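2,3,4,5-tetrahydropyridine-2,6-dicarboxylate N-succinyltransferase (Campylobacter jejuni, PDB 2RIJ) probably catalyses succinyl transfer from succinyl-CoA to tetrahydrodipicolinate, giving N-succinyl-L-2-amino-6-oxopimelate on the diaminopimelate route to lysine. Local coordinates at residues 147-152 and 226-231; 246-251 and 262-267. All coordinates share one frame; numbering follows the deposited sequence.

Contact 1 (147-152 and 226-231)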
loop_
_atom_site.group_PDB
_atom_site.type_symbol
_atom_site.label_atom_id
_atom_site.label_comp_id
_atom_site.label_asym_id
_atom_site.label_seq_id
_atom_site.Cartn_x
_atom_site.Cartn_y
_atom_site.Cartn_z
ATOM N N LEU A 147 48.486 -13.253 13.215
ATOM C CA LEU A 147 47.793 -14.473 13.676
ATOM C C LEU A 147 46.432 -14.641 12.979
ATOM O O LEU A 147 46.085 -15.737 12.528
ATOM C CB LEU A 147 47.625 -14.482 15.197
ATOM C CG LEU A 147 48.868 -14.774 16.010
ATOM C CD1 LEU A 147 48.610 -14.470 17.540
ATOM C CD2 LEU A 147 49.331 -16.232 15.782
ATOM N N LEU A 148 45.733 -13.516 12.799
ATOM C CA LEU A 148 44.445 -13.465 12.068
ATOM C C LEU A 148 44.641 -13.706 10.573
ATOM O O LEU A 148 44.036 -14.612 10.029
ATOM C CB LEU A 148 43.713 -12.153 12.339
ATOM C CG LEU A 148 43.124 -11.973 13.750
ATOM C CD1 LEU A 148 42.922 -10.486 14.053
ATOM C CD2 LEU A 148 41.849 -12.816 13.894
ATOM N N SER A 149 45.496 -12.926 9.917
ATOM C CA SER A 149 45.624 -13.008 8.445
ATOM C C SER A 149 46.258 -14.305 7.900
ATOM O O SER A 149 45.933 -14.711 6.789
ATOM C CB SER A 149 46.292 -11.765 7.896
ATOM O OG SER A 149 45.453 -10.649 8.134
ATOM N N THR A 150 47.101 -14.954 8.718
ATOM C CA THR A 150 47.672 -16.264 8.410
ATOM C C THR A 150 46.713 -17.392 8.801
ATOM O O THR A 150 46.995 -18.538 8.539
ATOM C CB THR A 150 49.019 -16.497 9.171
ATOM O OG1 THR A 150 48.766 -16.562 10.595
ATOM C CG2 THR A 150 50.083 -15.394 8.843
ATOM N N LYS A 151 45.599 -17.059 9.458
ATOM C CA LYS A 151 44.581 -17.973 9.904
ATOM C C LYS A 151 45.103 -18.974 10.945
ATOM O O LYS A 151 44.561 -20.057 11.062
ATOM C CB LYS A 151 43.895 -18.669 8.718
ATOM C CG LYS A 151 43.277 -17.695 7.732
ATOM C CD LYS A 151 42.390 -18.367 6.651
ATOM C CE LYS A 151 43.178 -19.069 5.590
ATOM N NZ LYS A 151 43.891 -18.205 4.692
ATOM N N LYS A 152 46.112 -18.585 11.731
ATOM C CA LYS A 152 46.566 -19.438 12.867
ATOM C C LYS A 152 45.516 -19.453 13.973
ATOM O O LYS A 152 45.439 -20.400 14.747
ATOM C CB LYS A 152 47.901 -18.940 13.445
ATOM C CG LYS A 152 49.099 -19.044 12.516
ATOM C CD LYS A 152 49.805 -20.342 12.690
ATOM C CE LYS A 152 51.017 -20.458 11.807
ATOM N NZ LYS A 152 51.539 -21.846 11.986
ATOM N N VAL A 226 41.739 -5.003 0.847
ATOM C CA VAL A 226 41.946 -5.950 1.959
ATOM C C VAL A 226 42.952 -5.389 2.941
ATOM O O VAL A 226 44.164 -5.326 2.677
ATOM C CB VAL A 226 42.333 -7.356 1.460
ATOM C CG1 VAL A 226 42.389 -8.381 2.642
ATOM C CG2 VAL A 226 41.354 -7.841 0.379
ATOM N N ARG A 227 42.443 -4.977 4.097
ATOM C CA ARG A 227 43.295 -4.486 5.154
ATOM C C ARG A 227 44.053 -5.622 5.849
ATOM O O ARG A 227 43.571 -6.766 5.947
ATOM C CB ARG A 227 42.457 -3.705 6.138
ATOM C CG ARG A 227 43.141 -2.499 6.757
ATOM C CD ARG A 227 42.117 -1.817 7.625
ATOM N NE ARG A 227 42.503 -0.472 8.033
ATOM C CZ ARG A 227 41.796 0.285 8.841
ATOM N NH1 ARG A 227 40.677 -0.177 9.327
ATOM N NH2 ARG A 227 42.189 1.505 9.166
HETATM N N MSE A 228 45.264 -5.317 6.310
HETATM C CA MSE A 228 45.976 -6.249 7.195
HETATM C C MSE A 228 45.132 -6.592 8.446
HETATM O O MSE A 228 44.472 -5.730 9.012
HETATM C CB MSE A 228 47.357 -5.673 7.551
HETATM C CG MSE A 228 48.249 -6.596 8.376
HETATM SE SE MSE A 228 48.468 -8.332 7.529
HETATM C CE MSE A 228 49.714 -9.056 8.885
ATOM N N GLY A 229 45.131 -7.872 8.834
ATOM C CA GLY A 229 44.214 -8.401 9.817
ATOM C C GLY A 229 42.937 -9.073 9.273
ATOM O O GLY A 229 42.206 -9.652 10.044
ATOM N N ALA A 230 42.641 -8.910 7.976
ATOM C CA ALA A 230 41.583 -9.631 7.311
ATOM C C ALA A 230 41.954 -11.121 7.268
ATOM O O ALA A 230 43.137 -11.498 7.246
ATOM C CB ALA A 230 41.316 -9.054 5.864
ATOM N N SER A 231 40.928 -11.959 7.241
ATOM C CA SER A 231 41.086 -13.404 7.162
ATOM C C SER A 231 40.257 -13.953 6.002
ATOM O O SER A 231 39.031 -13.907 6.031
ATOM C CB SER A 231 40.680 -14.030 8.485
ATOM O OG SER A 231 40.840 -15.427 8.453
HETATM O O HOH W 1 41.681 -15.824 10.947
#

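Contact 2 (246-251 and 262-267)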
loop_
_atom_site.group_PDB
_atom_site.type_symbol
_atom_site.label_atom_id
_atom_site.label_comp_id
_atom_site.label_asym_id
_atom_site.label_seq_id
_atom_site.Cartn_x
_atom_site.Cartn_y
_atom_site.Cartn_z
ATOM N N ASN A 246 37.782 -5.464 6.002
ATOM C CA ASN A 246 38.475 -4.768 7.062
ATOM C C ASN A 246 39.222 -5.771 7.975
ATOM O O ASN A 246 39.165 -7.018 7.807
ATOM C CB ASN A 246 37.454 -3.950 7.850
ATOM C CG ASN A 246 38.039 -2.686 8.492
ATOM O OD1 ASN A 246 39.220 -2.589 8.734
ATOM N ND2 ASN A 246 37.192 -1.684 8.696
ATOM N N PHE A 247 39.989 -5.242 8.915
ATOM C CA PHE A 247 40.682 -6.121 9.848
ATOM C C PHE A 247 39.690 -6.831 10.756
ATOM O O PHE A 247 38.562 -6.318 11.003
ATOM C CB PHE A 247 41.734 -5.353 10.659
ATOM C CG PHE A 247 41.180 -4.530 11.741
ATOM C CD1 PHE A 247 40.838 -3.233 11.512
ATOM C CD2 PHE A 247 41.033 -5.049 13.014
ATOM C CE1 PHE A 247 40.343 -2.444 12.529
ATOM C CE2 PHE A 247 40.558 -4.260 14.044
ATOM C CZ PHE A 247 40.196 -2.974 13.792
ATOM N N ASN A 248 40.087 -8.029 11.209
ATOM C CA ASN A 248 39.229 -8.917 12.015
ATOM C C ASN A 248 37.853 -9.153 11.317
ATOM O O ASN A 248 36.806 -9.207 11.970
ATOM C CB ASN A 248 39.043 -8.290 13.408
ATOM C CG ASN A 248 38.568 -9.264 14.435
ATOM O OD1 ASN A 248 38.953 -10.449 14.448
ATOM N ND2 ASN A 248 37.707 -8.771 15.329
ATOM N N ALA A 249 37.898 -9.305 9.993
ATOM C CA ALA A 249 36.753 -9.613 9.160
ATOM C C ALA A 249 37.193 -10.575 8.082
ATOM O O ALA A 249 38.373 -10.637 7.737
ATOM C CB ALA A 249 36.163 -8.322 8.480
ATOM N N GLY A 250 36.239 -11.307 7.534
ATOM C CA GLY A 250 36.478 -12.094 6.339
ATOM C C GLY A 250 35.545 -13.263 6.141
ATOM O O GLY A 250 34.345 -13.188 6.442
ATOM N N THR A 251 36.125 -14.344 5.625
ATOM C CA THR A 251 35.389 -15.459 5.088
ATOM C C THR A 251 35.898 -16.722 5.771
ATOM O O THR A 251 37.086 -16.844 6.059
ATOM C CB THR A 251 35.541 -15.599 3.548
ATOM O OG1 THR A 251 36.908 -15.849 3.186
ATOM C CG2 THR A 251 35.048 -14.306 2.839
ATOM N N SER A 262 32.585 -5.352 6.996
ATOM C CA SER A 262 33.078 -4.548 8.144
ATOM C C SER A 262 33.778 -5.388 9.190
ATOM O O SER A 262 33.602 -6.601 9.294
ATOM C CB SER A 262 31.906 -3.811 8.841
ATOM O OG SER A 262 31.288 -2.869 7.970
ATOM N N SER A 263 34.594 -4.728 10.003
ATOM C CA SER A 263 35.294 -5.401 11.091
ATOM C C SER A 263 34.306 -6.139 11.967
ATOM O O SER A 263 33.219 -5.631 12.256
ATOM C CB SER A 263 36.100 -4.375 11.916
ATOM O OG SER A 263 37.309 -4.075 11.260
ATOM N N SER A 264 34.688 -7.358 12.368
ATOM C CA SER A 264 33.923 -8.296 13.159
ATOM C C SER A 264 32.938 -9.142 12.358
ATOM O O SER A 264 32.423 -10.082 12.895
ATOM C CB SER A 264 33.203 -7.654 14.349
ATOM O OG SER A 264 34.163 -7.228 15.255
ATOM N N ALA A 265 32.734 -8.826 11.089
ATOM C CA ALA A 265 31.780 -9.590 10.245
ATOM C C ALA A 265 32.487 -10.800 9.662
ATOM O O ALA A 265 33.674 -10.708 9.249
ATOM C CB ALA A 265 31.177 -8.702 9.145
ATOM N N ILE A 266 31.769 -11.923 9.649
ATOM C CA ILE A 266 32.232 -13.197 9.130
ATOM C C ILE A 266 31.215 -13.727 8.149
ATOM O O ILE A 266 30.004 -13.712 8.425
ATOM C CB ILE A 266 32.443 -14.272 10.251
ATOM C CG1 ILE A 266 33.488 -13.796 11.284
ATOM C CG2 ILE A 266 32.915 -15.587 9.641
ATOM C CD1 ILE A 266 33.557 -14.678 12.561
ATOM N N VAL A 267 31.717 -14.157 6.994
ATOM C CA VAL A 267 30.904 -14.686 5.899
ATOM C C VAL A 267 31.271 -16.164 5.683
ATOM O O VAL A 267 32.425 -16.499 5.499
ATOM C CB VAL A 267 31.092 -13.843 4.625
ATOM C CG1 VAL A 267 30.278 -14.379 3.451
ATOM C CG2 VAL A 267 30.758 -12.350 4.914
HETATM O O HOH W 2 34.240 -1.680 10.285
#

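Contact 1 (147-152 and 226-231)
Ser-149 CA makes a CA-H...O contact of 3.1 Å with Ala-230 O, where the end of helix 138-149 meets a loop; the closest CA-CA approach, 4.7 Å, is between Ser-149 and Ser-231. The helix stops in a Schellman motif, with Lys-151 at positive phi (63°). On the other side a type II beta turn runs from Arg-227 to Ala-230, and Gly-229 takes the positive-phi position that such turns favour. Ser-149 reaches across to this turn. Its OG donates to Ala-230 O at 2.6 Å, a short bond whose donor is tilted 20° from the carbonyl plane, and it receives a weak bond from Gly-229 N at 2.9 Å. With OG beside its own backbone N (chi1 -65°), Leu-145 O is a weak, secondary acceptor that competes for the same proton. Met-228, a selenomethionine, bends at chi2 and brings SE to 3.9 Å from Ser-149 OG. Leu-148 CB lies 3.7 Å from Gly-229 O. Farther along, a water donates to Leu-148 O and accepts from Ser-231 OG, while Lys-151 CG passes 3.4 Å from that hydroxyl on its way to a salt bridge with Glu-215. One buried hydroxyl thus ties the turn to the helix end, and the water links a helix carbonyl to Ser-231 where no direct bond forms.

Contact 2 (246-251 and 262-267)
Ser-264 N donates to Asn-248 O at 2.8 Å, the first of three backbone bonds along the two segments. Gly-250 N follows, reaching Ala-265 O at 3.1 Å. Val-267 N then gives to Gly-250 O at 2.9 Å. These last two make the parallel bridge of Gly-250 with Ile-266, and Thr-251 with Val-267 is the next pair. In the conformer of Ser-263 described here, one of two, OG donates to Phe-247 O over 2.6 Å. Asn-246 OD1 accepts from Phe-247 N and from Arg-227, and a water accepts from Ser-263 N and, weakly, from Asn-246 ND2. The Phe-247 ring, swung between its backbone N and carbonyl carbon (chi1 77°), brings one face over the same Ser-263 OG, which sits 3.6 Å above the plane toward the rim. Ala-249 CB packs 3.2 Å from Ser-262 O. These are successive coils of a left-handed parallel beta-helix, the hexapeptide-repeat fold of the family. Strands 250-251 and 266-267 lie side by side, with 292-293 next. Val-267 turns to Ile-261 of strand 260-261 and to Ile-279 of strand 278-279, while Phe-247 stacks on Phe-205.

In the fold
Contact 1 closes along the chain before contact 2 opens, and their centres lie about 10 Å apart. They meet directly: Gly-229 O is 2.9 Å from Asn-248 N, and Arg-227 NH1 is 2.9 Å from Asn-246 OD1, both probable hydrogen bonds. Segment 226-231, between strands 219-220 and 237-238, therefore stacks on 246-251, which stacks on 262-267, one coil after another. Contact 1 seats the end of helix 138-149, from the N-terminal part of the chain, on the first of these three levels, and contact 2 carries the stacking onward. Close to Ser-262 of contact 2 lie Arg-260 and Ser-278, so both contacts connect the N-terminal region with coils predicted to bind the acyl donor succinyl-CoA.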